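Local coordinates for protein apical membrane antigen 1 (PDB 4APM) that probably takes part in the moving junction through which the parasite invades its host cell, as a calcium-binding surface antigen of the AMA1 family, at residues S109-S112 against R118-Y121; C129-G134 against V209-E214; K56-N59 against D65-N68; G123-N128 against F150-K155. All blocks are in the same frame, centred on the assembly; numbering follows the deposited sequence.

How the contacts relate
All four contacts probably belong to the PAN-type domain I of the AMA1 ectodomain. Contact 3 comes first along the chain and contact 1 next; contacts 4 and 2 then alternate their segments, both using helix 125-134. Their centres lie about 8 Å apart, and Trp213 of contact 2 packs on Val126 and meets Asn124 of contact 4. Contact 1, about 10 Å from contact 4 between centres, reaches the same antiparallel sheet and carries the calcium ligand Gly120. Contact 3 lies about 16 Å from contact 4, centre to centre, where Phe66 and Leu67 pack on Val151 of strand 150-153. Helix 125-134 and the sheet thus connect the calcium-bearing turn with the region around strand 56-60.

Contact 1: S109-S112 against R118-Y121; sequences SPVS and RWGY. With CA (calcium ion), chain B.
At the Schellman motif that ends helix 113-118, Trp119 packs against Val111, on the edge strand that leads into this helix, and Gly120 faces a calcium ion. The contact is thin. Val111 CG1 meets the outer edge of the indole near its plane, 3.6 Å from Trp119 CZ3 and equally close to CH2, so a methyl abuts the rim of the six-membered ring and no stacking results. With chi1 at -62°, CG1 lies anti to the carbonyl carbon of Val111 and is the methyl that reaches the indole. The OH of Tyr132, on helix 125-134, packs against it as well.

Ser112 OG and Arg118 NH2 stay 4.4 Å apart, but both turn to Asp115: Ser112 is the N-cap residue of the helix and accepts from Asp115 N, while Arg118 NH2 makes a salt bridge with Asp115 OD1. Asp115 in the first turn thus meets both the N-cap serine and the last helical residue. After Trp119 the chain adopts a positive phi of 101° at Gly120, which, lacking a side chain, does so without crowding the carbonyl O of Trp119. Gly120 O binds the calcium at 2.4 Å, alongside three waters, Asp122 OD1 and one further atom.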
loop_
_atom_site.group_PDB
_atom_site.type_symbol
_atom_site.label_atom_id
_atom_site.label_comp_id
_atom_site.label_asym_id
_atom_site.label_seq_id
_atom_site.Cartn_x
_atom_site.Cartn_y
_atom_site.Cartn_z
ATOM N N SER A 109 -15.549 18.703 -11.860
ATOM C CA SER A 109 -14.789 18.340 -10.648
ATOM C C SER A 109 -14.800 19.393 -9.534
ATOM O O SER A 109 -14.675 20.570 -9.822
ATOM C CB SER A 109 -13.336 18.063 -11.032
ATOM O OG SER A 109 -12.575 17.730 -9.900
ATOM N N PRO A 110 -14.830 18.965 -8.248
ATOM C CA PRO A 110 -15.004 17.604 -7.751
ATOM C C PRO A 110 -16.470 17.203 -7.894
ATOM O O PRO A 110 -17.319 18.074 -8.042
ATOM C CB PRO A 110 -14.646 17.733 -6.264
ATOM C CG PRO A 110 -15.044 19.122 -5.907
ATOM C CD PRO A 110 -14.814 19.949 -7.145
ATOM N N VAL A 111 -16.768 15.909 -7.870
ATOM C CA VAL A 111 -18.166 15.465 -7.846
ATOM C C VAL A 111 -18.379 14.568 -6.620
ATOM O O VAL A 111 -17.425 13.967 -6.116
ATOM C CB VAL A 111 -18.554 14.688 -9.146
ATOM C CG1 VAL A 111 -18.426 15.562 -10.380
ATOM C CG2 VAL A 111 -17.708 13.435 -9.294
ATOM N N SER A 112 -19.614 14.444 -6.157
ATOM C CA SER A 112 -19.859 13.681 -4.945
ATOM C C SER A 112 -20.048 12.217 -5.294
ATOM O O SER A 112 -20.410 11.896 -6.419
ATOM C CB SER A 112 -21.091 14.216 -4.200
ATOM O OG SER A 112 -22.284 13.688 -4.770
ATOM N N ARG A 118 -25.927 8.847 -9.206
ATOM C CA ARG A 118 -26.958 9.535 -9.993
ATOM C C ARG A 118 -26.660 9.257 -11.501
ATOM O O ARG A 118 -27.557 8.859 -12.272
ATOM C CB ARG A 118 -26.948 11.055 -9.631
ATOM C CG ARG A 118 -28.278 11.829 -9.658
ATOM C CD ARG A 118 -28.659 12.509 -8.307
ATOM N NE ARG A 118 -27.605 13.315 -7.694
ATOM C CZ ARG A 118 -27.507 13.605 -6.389
ATOM N NH1 ARG A 118 -28.426 13.186 -5.529
ATOM N NH2 ARG A 118 -26.481 14.327 -5.938
ATOM N N TRP A 119 -25.373 9.293 -11.862
ATOM C CA TRP A 119 -24.939 9.225 -13.273
ATOM C C TRP A 119 -24.778 7.835 -13.818
ATOM O O TRP A 119 -24.300 7.645 -14.946
ATOM C CB TRP A 119 -23.659 10.019 -13.467
ATOM C CG TRP A 119 -23.876 11.462 -13.164
ATOM C CD1 TRP A 119 -25.089 12.158 -13.193
ATOM C CD2 TRP A 119 -22.875 12.455 -12.761
ATOM N NE1 TRP A 119 -24.906 13.469 -12.841
ATOM C CE2 TRP A 119 -23.597 13.718 -12.586
ATOM C CE3 TRP A 119 -21.505 12.429 -12.548
ATOM C CZ2 TRP A 119 -22.956 14.881 -12.216
ATOM C CZ3 TRP A 119 -20.863 13.616 -12.206
ATOM C CH2 TRP A 119 -21.571 14.805 -12.014
ATOM N N GLY A 120 -25.146 6.847 -13.017
ATOM C CA GLY A 120 -25.227 5.497 -13.505
ATOM C C GLY A 120 -24.062 4.599 -13.147
ATOM O O GLY A 120 -24.081 3.437 -13.504
ATOM N N TYR A 121 -23.097 5.100 -12.369
ATOM C CA TYR A 121 -21.912 4.310 -12.004
ATOM C C TYR A 121 -22.251 3.284 -10.960
ATOM O O TYR A 121 -22.966 3.598 -10.023
ATOM C CB TYR A 121 -20.768 5.206 -11.512
ATOM C CG TYR A 121 -20.205 6.105 -12.599
ATOM C CD1 TYR A 121 -20.778 7.346 -12.879
ATOM C CD2 TYR A 121 -19.158 5.674 -13.401
ATOM C CE1 TYR A 121 -20.272 8.163 -13.887
ATOM C CE2 TYR A 121 -18.636 6.480 -14.398
ATOM C CZ TYR A 121 -19.190 7.724 -14.634
ATOM O OH TYR A 121 -18.709 8.475 -15.686
HETATM CA CA CA B . -25.707 1.752 -14.009
HETATM O O HOH W 1 -27.208 -0.068 -14.046
HETATM O O HOH W 2 -26.927 3.348 -15.437
HETATM O O HOH W 3 -27.168 2.971 -12.352
#

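Contact 2: C129-G134 against V209-E214; sequences CAEYAG and VDKKWE
Helix 125-134 meets the turn ahead of helix 213-216 through one buried apolar pair, Ala130 with Val209, and one salt bridge at the surface, Glu131 with Lys211. Ala130 CB points at Val209 and lies 3.8 Å from its CB, and Phe150 of strand 150-153 packs on both residues.

Glu131 stretches out fully, its CG anti to the backbone N (chi1 -174°), while Lys211 bends at its second and third torsions and comes in roughly at right angles to it. Lys211 NZ arrives 3.0 Å from Glu131 OE1, a weak hydrogen bond within the salt bridge. The lysine starts from a type I turn running from Asp210 to Trp213 and closed by Trp213 N to Asp210 O at 2.8 Å. An Asx turn reinforces it: Lys212 N reaches Asp210 OD1 at 2.8 Å, from well above the carboxylate plane (58° out of it). Beyond the turn, Trp213 NE1 bonds to Asn124 OD1 at the start of helix 125-134.

The buried side is the apolar touch of Ala130 and Val209; with Lys211 exposed and its hydrogen bond weak, the charged pairing is probably mainly electrostatic and shared with solvent.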
loop_
_atom_site.group_PDB
_atom_site.type_symbol
_atom_site.label_atom_id
_atom_site.label_comp_id
_atom_site.label_asym_id
_atom_site.label_seq_id
_atom_site.Cartn_x
_atom_site.Cartn_y
_atom_site.Cartn_z
ATOM N N CYS A 129 -15.115 6.645 -8.945
ATOM C CA CYS A 129 -14.272 7.785 -9.148
ATOM C C CYS A 129 -13.230 7.487 -10.248
ATOM O O CYS A 129 -12.994 8.310 -11.139
ATOM C CB CYS A 129 -13.627 8.197 -7.806
ATOM S SG CYS A 129 -12.738 9.776 -7.843
ATOM N N ALA A 130 -12.705 6.268 -10.242
ATOM C CA ALA A 130 -11.686 5.842 -11.225
ATOM C C ALA A 130 -12.293 5.764 -12.621
ATOM O O ALA A 130 -11.693 6.219 -13.587
ATOM C CB ALA A 130 -11.097 4.487 -10.839
ATOM N N GLU A 131 -13.490 5.194 -12.706
ATOM C CA GLU A 131 -14.206 5.069 -13.981
ATOM C C GLU A 131 -14.586 6.464 -14.487
ATOM O O GLU A 131 -14.480 6.776 -15.666
ATOM C CB GLU A 131 -15.460 4.201 -13.787
ATOM C CG GLU A 131 -16.226 3.874 -15.076
ATOM C CD GLU A 131 -17.383 2.921 -14.837
ATOM O OE1 GLU A 131 -17.464 2.353 -13.734
ATOM O OE2 GLU A 131 -18.214 2.732 -15.749
ATOM N N TYR A 132 -14.926 7.344 -13.570
ATOM C CA TYR A 132 -15.285 8.675 -13.966
ATOM C C TYR A 132 -14.056 9.406 -14.545
ATOM O O TYR A 132 -14.146 10.071 -15.579
ATOM C CB TYR A 132 -15.870 9.414 -12.765
ATOM C CG TYR A 132 -16.205 10.852 -13.048
ATOM C CD1 TYR A 132 -17.261 11.182 -13.890
ATOM C CD2 TYR A 132 -15.497 11.878 -12.439
ATOM C CE1 TYR A 132 -17.579 12.504 -14.147
ATOM C CE2 TYR A 132 -15.808 13.195 -12.683
ATOM C CZ TYR A 132 -16.869 13.501 -13.529
ATOM O OH TYR A 132 -17.192 14.818 -13.789
ATOM N N ALA A 133 -12.911 9.275 -13.876
ATOM C CA ALA A 133 -11.660 9.804 -14.408
ATOM C C ALA A 133 -11.375 9.208 -15.807
ATOM O O ALA A 133 -10.900 9.914 -16.704
ATOM C CB ALA A 133 -10.503 9.515 -13.443
ATOM N N GLY A 134 -11.720 7.932 -15.993
ATOM C CA GLY A 134 -11.546 7.251 -17.274
ATOM C C GLY A 134 -12.429 7.708 -18.434
ATOM O O GLY A 134 -12.131 7.406 -19.585
ATOM N N VAL A 209 -7.827 1.617 -12.083
ATOM C CA VAL A 209 -8.081 0.947 -10.826
ATOM C C VAL A 209 -9.071 -0.190 -11.016
ATOM O O VAL A 209 -10.144 -0.016 -11.608
ATOM C CB VAL A 209 -8.514 1.952 -9.742
ATOM C CG1 VAL A 209 -9.261 1.254 -8.591
ATOM C CG2 VAL A 209 -7.268 2.709 -9.251
ATOM N N ASP A 210 -8.612 -1.376 -10.644
ATOM C CA ASP A 210 -9.419 -2.583 -10.544
ATOM C C ASP A 210 -10.796 -2.305 -9.866
ATOM O O ASP A 210 -10.846 -1.782 -8.742
ATOM C CB ASP A 210 -8.592 -3.630 -9.748
ATOM C CG ASP A 210 -9.133 -5.035 -9.888
ATOM O OD1 ASP A 210 -10.297 -5.175 -10.328
ATOM O OD2 ASP A 210 -8.404 -5.999 -9.561
ATOM N N LYS A 211 -11.903 -2.634 -10.551
ATOM C CA LYS A 211 -13.234 -2.573 -9.940
ATOM C C LYS A 211 -13.241 -3.368 -8.639
ATOM O O LYS A 211 -14.012 -3.076 -7.703
ATOM C CB LYS A 211 -14.332 -3.162 -10.853
ATOM C CG LYS A 211 -14.195 -2.943 -12.354
ATOM C CD LYS A 211 -14.180 -1.479 -12.721
ATOM C CE LYS A 211 -15.484 -1.013 -13.343
ATOM N NZ LYS A 211 -15.242 0.356 -13.884
ATOM N N LYS A 212 -12.435 -4.416 -8.605
ATOM C CA LYS A 212 -12.367 -5.267 -7.438
ATOM C C LYS A 212 -11.112 -4.957 -6.611
ATOM O O LYS A 212 -10.574 -5.832 -5.934
ATOM C CB LYS A 212 -12.442 -6.737 -7.842
ATOM C CG LYS A 212 -13.809 -7.113 -8.411
ATOM C CD LYS A 212 -13.720 -8.169 -9.508
ATOM C CE LYS A 212 -13.748 -9.587 -8.940
ATOM N NZ LYS A 212 -13.743 -10.641 -10.007
ATOM N N TRP A 213 -10.680 -3.693 -6.638
ATOM C CA TRP A 213 -9.514 -3.266 -5.855
ATOM C C TRP A 213 -9.535 -3.790 -4.436
ATOM O O TRP A 213 -8.535 -4.309 -3.945
ATOM C CB TRP A 213 -9.352 -1.740 -5.880
ATOM C CG TRP A 213 -10.495 -0.982 -5.236
ATOM C CD1 TRP A 213 -11.635 -0.503 -5.844
ATOM C CD2 TRP A 213 -10.559 -0.485 -3.856
ATOM N NE1 TRP A 213 -12.416 0.171 -4.946
ATOM C CE2 TRP A 213 -11.814 0.229 -3.738
ATOM C CE3 TRP A 213 -9.720 -0.573 -2.739
ATOM C CZ2 TRP A 213 -12.225 0.803 -2.543
ATOM C CZ3 TRP A 213 -10.156 -0.035 -1.536
ATOM C CH2 TRP A 213 -11.383 0.648 -1.437
ATOM N N GLU A 214 -10.710 -3.776 -3.818
ATOM C CA GLU A 214 -10.839 -4.150 -2.417
ATOM C C GLU A 214 -10.483 -5.581 -2.109
ATOM O O GLU A 214 -10.021 -5.865 -1.031
ATOM C CB GLU A 214 -12.227 -3.859 -1.904
ATOM C CG GLU A 214 -12.282 -2.608 -1.072
ATOM C CD GLU A 214 -13.409 -2.650 -0.058
ATOM O OE1 GLU A 214 -14.596 -2.569 -0.474
ATOM O OE2 GLU A 214 -13.094 -2.791 1.152
#

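Contact 3: K56-N59 against D65-N68; sequences KVIN and DFLN. With GOL (glycerol), chain K.
Phe66 lays one face of its ring across the backbone of Val57 and Ile58, and nearly all the buried surface of this contact centres on that ring. Its CG takes the position between the backbone N and the carbonyl carbon (chi1 75°), which swings the ring from the turn onto the strand. Ile58 N sits 3.6 Å above the plane, over the ring centre. Val57 CA makes a CH-pi contact with the same face, 4.1 Å from the ring centroid and 28° off its normal. Leu67 CD2 covers the opposite face, 3.7 Å from the plane, so the phenyl is sandwiched between a strand backbone and its own neighbour in the turn.

The two flanking side chains each cross the phenylalanine at about a right angle and touch separate sides of the ring: Val57 CB lies 3.7 Å from Phe66 CE1, whereas Ile58 CG1 approaches Phe66 CD2 at 3.8 Å. Near the base of the ring Ile58 O comes to 3.3 Å from Phe66 CB. A glycerol, probably from the crystallisation liquor, sits between the backbones; its O3 receives a weak bond from Phe66 N at 2.8 Å and also lies by Ile58 O. Asp65 to Asn68 form a type I turn, with Asn68 N bonded to Asp65 O.

Strand 56-60 pairs on its other side with strand 191-195, through backbone bonds from Val57 to Met194 and from Asn59 to Glu192. Phe66 joins this pair to the five-stranded sheet of what is probably domain I: Leu80 packs on it, as do Val151 of strand 150-153 and Leu202 of strand 202-205.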
loop_
_atom_site.group_PDB
_atom_site.type_symbol
_atom_site.label_atom_id
_atom_site.label_comp_id
_atom_site.label_asym_id
_atom_site.label_seq_id
_atom_site.Cartn_x
_atom_site.Cartn_y
_atom_site.Cartn_z
ATOM N N LYS A 56 -2.043 8.725 0.122
ATOM C CA LYS A 56 -1.096 9.440 -0.727
ATOM C C LYS A 56 -1.579 10.847 -0.962
ATOM O O LYS A 56 -2.660 11.047 -1.534
ATOM C CB LYS A 56 -0.877 8.735 -2.074
ATOM C CG LYS A 56 -0.048 9.541 -3.074
ATOM C CD LYS A 56 0.425 8.662 -4.220
ATOM C CE LYS A 56 0.951 9.476 -5.392
ATOM N NZ LYS A 56 1.622 8.554 -6.369
ATOM N N VAL A 57 -0.796 11.816 -0.493
ATOM C CA VAL A 57 -1.003 13.204 -0.822
ATOM C C VAL A 57 0.240 13.731 -1.520
ATOM O O VAL A 57 1.329 13.149 -1.419
ATOM C CB VAL A 57 -1.304 14.090 0.424
ATOM C CG1 VAL A 57 -2.529 13.606 1.179
ATOM C CG2 VAL A 57 -0.094 14.220 1.346
ATOM N N ILE A 58 0.084 14.846 -2.221
ATOM C CA ILE A 58 1.229 15.520 -2.785
ATOM C C ILE A 58 1.447 16.810 -2.023
ATOM O O ILE A 58 0.547 17.650 -1.971
ATOM C CB ILE A 58 1.028 15.811 -4.290
ATOM C CG1 ILE A 58 0.520 14.548 -5.035
ATOM C CG2 ILE A 58 2.315 16.354 -4.897
ATOM C CD1 ILE A 58 1.477 13.357 -5.030
ATOM N N ASN A 59 2.611 16.936 -1.383
ATOM C CA ASN A 59 3.018 18.183 -0.707
ATOM C C ASN A 59 3.487 19.251 -1.718
ATOM O O ASN A 59 4.347 18.992 -2.568
ATOM C CB ASN A 59 4.154 17.917 0.292
ATOM C CG ASN A 59 3.719 17.086 1.476
ATOM O OD1 ASN A 59 2.536 17.081 1.854
ATOM N ND2 ASN A 59 4.676 16.373 2.086
ATOM N N ASP A 65 -3.075 22.905 0.026
ATOM C CA ASP A 65 -3.622 21.550 -0.112
ATOM C C ASP A 65 -3.757 21.161 -1.591
ATOM O O ASP A 65 -4.252 21.960 -2.404
ATOM C CB ASP A 65 -4.969 21.405 0.586
ATOM C CG ASP A 65 -5.513 19.981 0.501
ATOM O OD1 ASP A 65 -4.879 19.058 1.057
ATOM O OD2 ASP A 65 -6.562 19.775 -0.128
ATOM N N PHE A 66 -3.257 19.972 -1.946
ATOM C CA PHE A 66 -3.155 19.603 -3.345
ATOM C C PHE A 66 -4.512 19.469 -4.021
ATOM O O PHE A 66 -4.589 19.534 -5.235
ATOM C CB PHE A 66 -2.257 18.384 -3.586
ATOM C CG PHE A 66 -2.875 17.050 -3.200
ATOM C CD1 PHE A 66 -3.431 16.848 -1.936
ATOM C CD2 PHE A 66 -2.837 15.977 -4.091
ATOM C CE1 PHE A 66 -3.983 15.622 -1.591
ATOM C CE2 PHE A 66 -3.356 14.734 -3.738
ATOM C CZ PHE A 66 -3.926 14.557 -2.489
ATOM N N LEU A 67 -5.579 19.392 -3.228
ATOM C CA LEU A 67 -6.929 19.284 -3.778
ATOM C C LEU A 67 -7.585 20.640 -4.085
ATOM O O LEU A 67 -8.705 20.680 -4.611
ATOM C CB LEU A 67 -7.839 18.419 -2.882
ATOM C CG LEU A 67 -7.444 16.936 -2.666
ATOM C CD1 LEU A 67 -8.534 16.097 -1.981
ATOM C CD2 LEU A 67 -7.006 16.276 -3.964
ATOM N N ASN A 68 -6.891 21.745 -3.790
ATOM C CA ASN A 68 -7.319 23.072 -4.306
ATOM C C ASN A 68 -7.219 23.096 -5.812
ATOM O O ASN A 68 -6.356 22.426 -6.375
ATOM C CB ASN A 68 -6.432 24.182 -3.741
ATOM C CG ASN A 68 -6.639 24.372 -2.275
ATOM O OD1 ASN A 68 -7.396 23.631 -1.665
ATOM N ND2 ASN A 68 -5.929 25.320 -1.681
HETATM C C1 GOL K . 0.654 19.700 1.614
HETATM O O1 GOL K . 0.648 20.650 0.490
HETATM C C2 GOL K . -0.530 18.695 1.804
HETATM O O2 GOL K . -1.335 19.033 2.945
HETATM C C3 GOL K . -1.534 18.469 0.661
HETATM O O3 GOL K . -1.063 18.940 -0.591
#

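Contact 4: G123-N128 against F150-K155; sequences GNDVAN and FVYDAK. With ACT (acetate ion), chain C.
The first turn of helix 125-134 rests on strand 150-153, the chains coming closest where the CA atoms of Val126 and Tyr152 are 6.2 Å apart. Tyr152 carries most of the contact. Its CG stands anti to the backbone N (chi1 175°), projecting the ring against the first turn of the helix, so that Val126 N and Asp125 O lie over one face. At the phenol end Asp125 CB is 3.4 Å from Tyr152 CZ, and the carboxylate is turned 44° from the ring plane. Val126 spreads its two methyls along the strand: CG2 touches Tyr152 CD2 at 3.7 Å, and CG1 faces Phe150 CZ more loosely at 4.3 Å.

This is a helix packed on the central strand of a five-stranded antiparallel sheet, in what is probably the PAN-type domain I; strand 150-153 is flanked by 202-205 and 158-161. Cys129, farther along the helix, is joined by a disulfide to Cys159 on the latter strand. The helix begins with Asn124 as N-cap, its OD1 accepting from Ala127 N at 2.9 Å in a nearly straight bond (161°) that arrives almost in line with the carbonyl. Ahead of the cap, Gly123 N reaches a lone pair of Asn128 OD1 at 2.8 Å.

An acetate, probably from the crystallisation liquor, takes a weak bond of 3.3 Å from Val126 N to its OXT, and its methyl lies by Tyr152 CE2 and Ala154 CB. At the end of the strand, Asp153 OD1 accepts from Lys155 N at 2.9 Å in an Asx turn and from Glu156 N as well.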
loop_
_atom_site.group_PDB
_atom_site.type_symbol
_atom_site.label_atom_id
_atom_site.label_comp_id
_atom_site.label_asym_id
_atom_site.label_seq_id
_atom_site.Cartn_x
_atom_site.Cartn_y
_atom_site.Cartn_z
ATOM N N GLY A 123 -20.074 0.715 -9.250
ATOM C CA GLY A 123 -19.135 0.018 -8.344
ATOM C C GLY A 123 -19.110 0.707 -6.991
ATOM O O GLY A 123 -19.947 1.575 -6.742
ATOM N N ASN A 124 -18.117 0.411 -6.148
ATOM C CA ASN A 124 -17.948 1.226 -4.951
ATOM C C ASN A 124 -17.480 2.620 -5.306
ATOM O O ASN A 124 -17.228 2.914 -6.484
ATOM C CB ASN A 124 -17.055 0.574 -3.893
ATOM C CG ASN A 124 -15.699 0.167 -4.424
ATOM O OD1 ASN A 124 -15.042 0.916 -5.154
ATOM N ND2 ASN A 124 -15.231 -1.011 -3.989
ATOM N N ASP A 125 -17.415 3.498 -4.310
ATOM C CA ASP A 125 -17.097 4.900 -4.563
ATOM C C ASP A 125 -15.709 5.126 -5.208
ATOM O O ASP A 125 -15.566 5.920 -6.159
ATOM C CB ASP A 125 -17.246 5.711 -3.287
ATOM C CG ASP A 125 -18.678 5.667 -2.726
ATOM O OD1 ASP A 125 -19.642 5.534 -3.519
ATOM O OD2 ASP A 125 -18.832 5.711 -1.485
ATOM N N VAL A 126 -14.701 4.430 -4.699
ATOM C CA VAL A 126 -13.386 4.532 -5.257
ATOM C C VAL A 126 -13.394 4.050 -6.713
ATOM O O VAL A 126 -12.886 4.739 -7.589
ATOM C CB VAL A 126 -12.337 3.756 -4.417
ATOM C CG1 VAL A 126 -11.026 3.634 -5.180
ATOM C CG2 VAL A 126 -12.141 4.441 -3.057
ATOM N N ALA A 127 -14.049 2.925 -6.979
ATOM C CA ALA A 127 -14.175 2.443 -8.360
ATOM C C ALA A 127 -14.957 3.433 -9.244
ATOM O O ALA A 127 -14.555 3.733 -10.353
ATOM C CB ALA A 127 -14.808 1.064 -8.399
ATOM N N ASN A 128 -16.030 4.008 -8.719
ATOM C CA ASN A 128 -16.777 4.960 -9.504
ATOM C C ASN A 128 -15.911 6.173 -9.899
ATOM O O ASN A 128 -15.963 6.647 -11.043
ATOM C CB ASN A 128 -18.046 5.406 -8.766
ATOM C CG ASN A 128 -19.062 4.313 -8.663
ATOM O OD1 ASN A 128 -18.888 3.216 -9.245
ATOM N ND2 ASN A 128 -20.158 4.583 -7.909
ATOM N N PHE A 150 -7.138 10.580 -10.386
ATOM C CA PHE A 150 -8.149 11.023 -9.435
ATOM C C PHE A 150 -7.633 10.932 -7.978
ATOM O O PHE A 150 -6.648 10.265 -7.696
ATOM C CB PHE A 150 -9.394 10.169 -9.599
ATOM C CG PHE A 150 -9.258 8.787 -9.009
ATOM C CD1 PHE A 150 -8.743 7.742 -9.773
ATOM C CD2 PHE A 150 -9.600 8.541 -7.668
ATOM C CE1 PHE A 150 -8.617 6.475 -9.246
ATOM C CE2 PHE A 150 -9.446 7.278 -7.128
ATOM C CZ PHE A 150 -8.964 6.242 -7.922
ATOM N N VAL A 151 -8.291 11.620 -7.053
ATOM C CA VAL A 151 -8.093 11.369 -5.632
ATOM C C VAL A 151 -9.484 11.300 -5.077
ATOM O O VAL A 151 -10.290 12.183 -5.348
ATOM C CB VAL A 151 -7.358 12.539 -4.962
ATOM C CG1 VAL A 151 -7.235 12.289 -3.454
ATOM C CG2 VAL A 151 -5.976 12.757 -5.605
ATOM N N TYR A 152 -9.842 10.195 -4.441
ATOM C CA TYR A 152 -11.165 10.120 -3.860
ATOM C C TYR A 152 -11.033 10.387 -2.355
ATOM O O TYR A 152 -10.246 9.728 -1.679
ATOM C CB TYR A 152 -11.828 8.753 -4.104
ATOM C CG TYR A 152 -13.170 8.626 -3.385
ATOM C CD1 TYR A 152 -14.280 9.356 -3.803
ATOM C CD2 TYR A 152 -13.297 7.862 -2.245
ATOM C CE1 TYR A 152 -15.496 9.254 -3.169
ATOM C CE2 TYR A 152 -14.515 7.735 -1.612
ATOM C CZ TYR A 152 -15.611 8.439 -2.080
ATOM O OH TYR A 152 -16.812 8.354 -1.402
ATOM N N ASP A 153 -11.795 11.357 -1.852
ATOM C CA ASP A 153 -11.907 11.656 -0.400
ATOM C C ASP A 153 -13.075 10.891 0.258
ATOM O O ASP A 153 -14.224 11.289 0.140
ATOM C CB ASP A 153 -12.122 13.157 -0.222
ATOM C CG ASP A 153 -12.121 13.603 1.247
ATOM O OD1 ASP A 153 -12.363 12.763 2.159
ATOM O OD2 ASP A 153 -11.901 14.818 1.466
ATOM N N ALA A 154 -12.780 9.822 0.981
ATOM C CA ALA A 154 -13.823 8.991 1.557
ATOM C C ALA A 154 -14.534 9.661 2.753
ATOM O O ALA A 154 -15.638 9.265 3.131
ATOM C CB ALA A 154 -13.252 7.633 1.955
ATOM N N LYS A 155 -13.896 10.669 3.338
ATOM C CA LYS A 155 -14.473 11.374 4.480
ATOM C C LYS A 155 -15.514 12.364 3.974
ATOM O O LYS A 155 -16.636 12.393 4.463
ATOM C CB LYS A 155 -13.370 12.103 5.267
ATOM C CG LYS A 155 -13.684 12.429 6.726
ATOM C CD LYS A 155 -12.571 13.271 7.345
ATOM C CE LYS A 155 -12.923 13.727 8.761
ATOM N NZ LYS A 155 -12.366 15.082 9.099
HETATM C C ACT C . -14.670 3.163 -0.474
HETATM O O ACT C . -14.470 2.231 0.347
HETATM O OXT ACT C . -14.942 2.977 -1.700
HETATM C CH3 ACT C . -14.582 4.556 0.063
#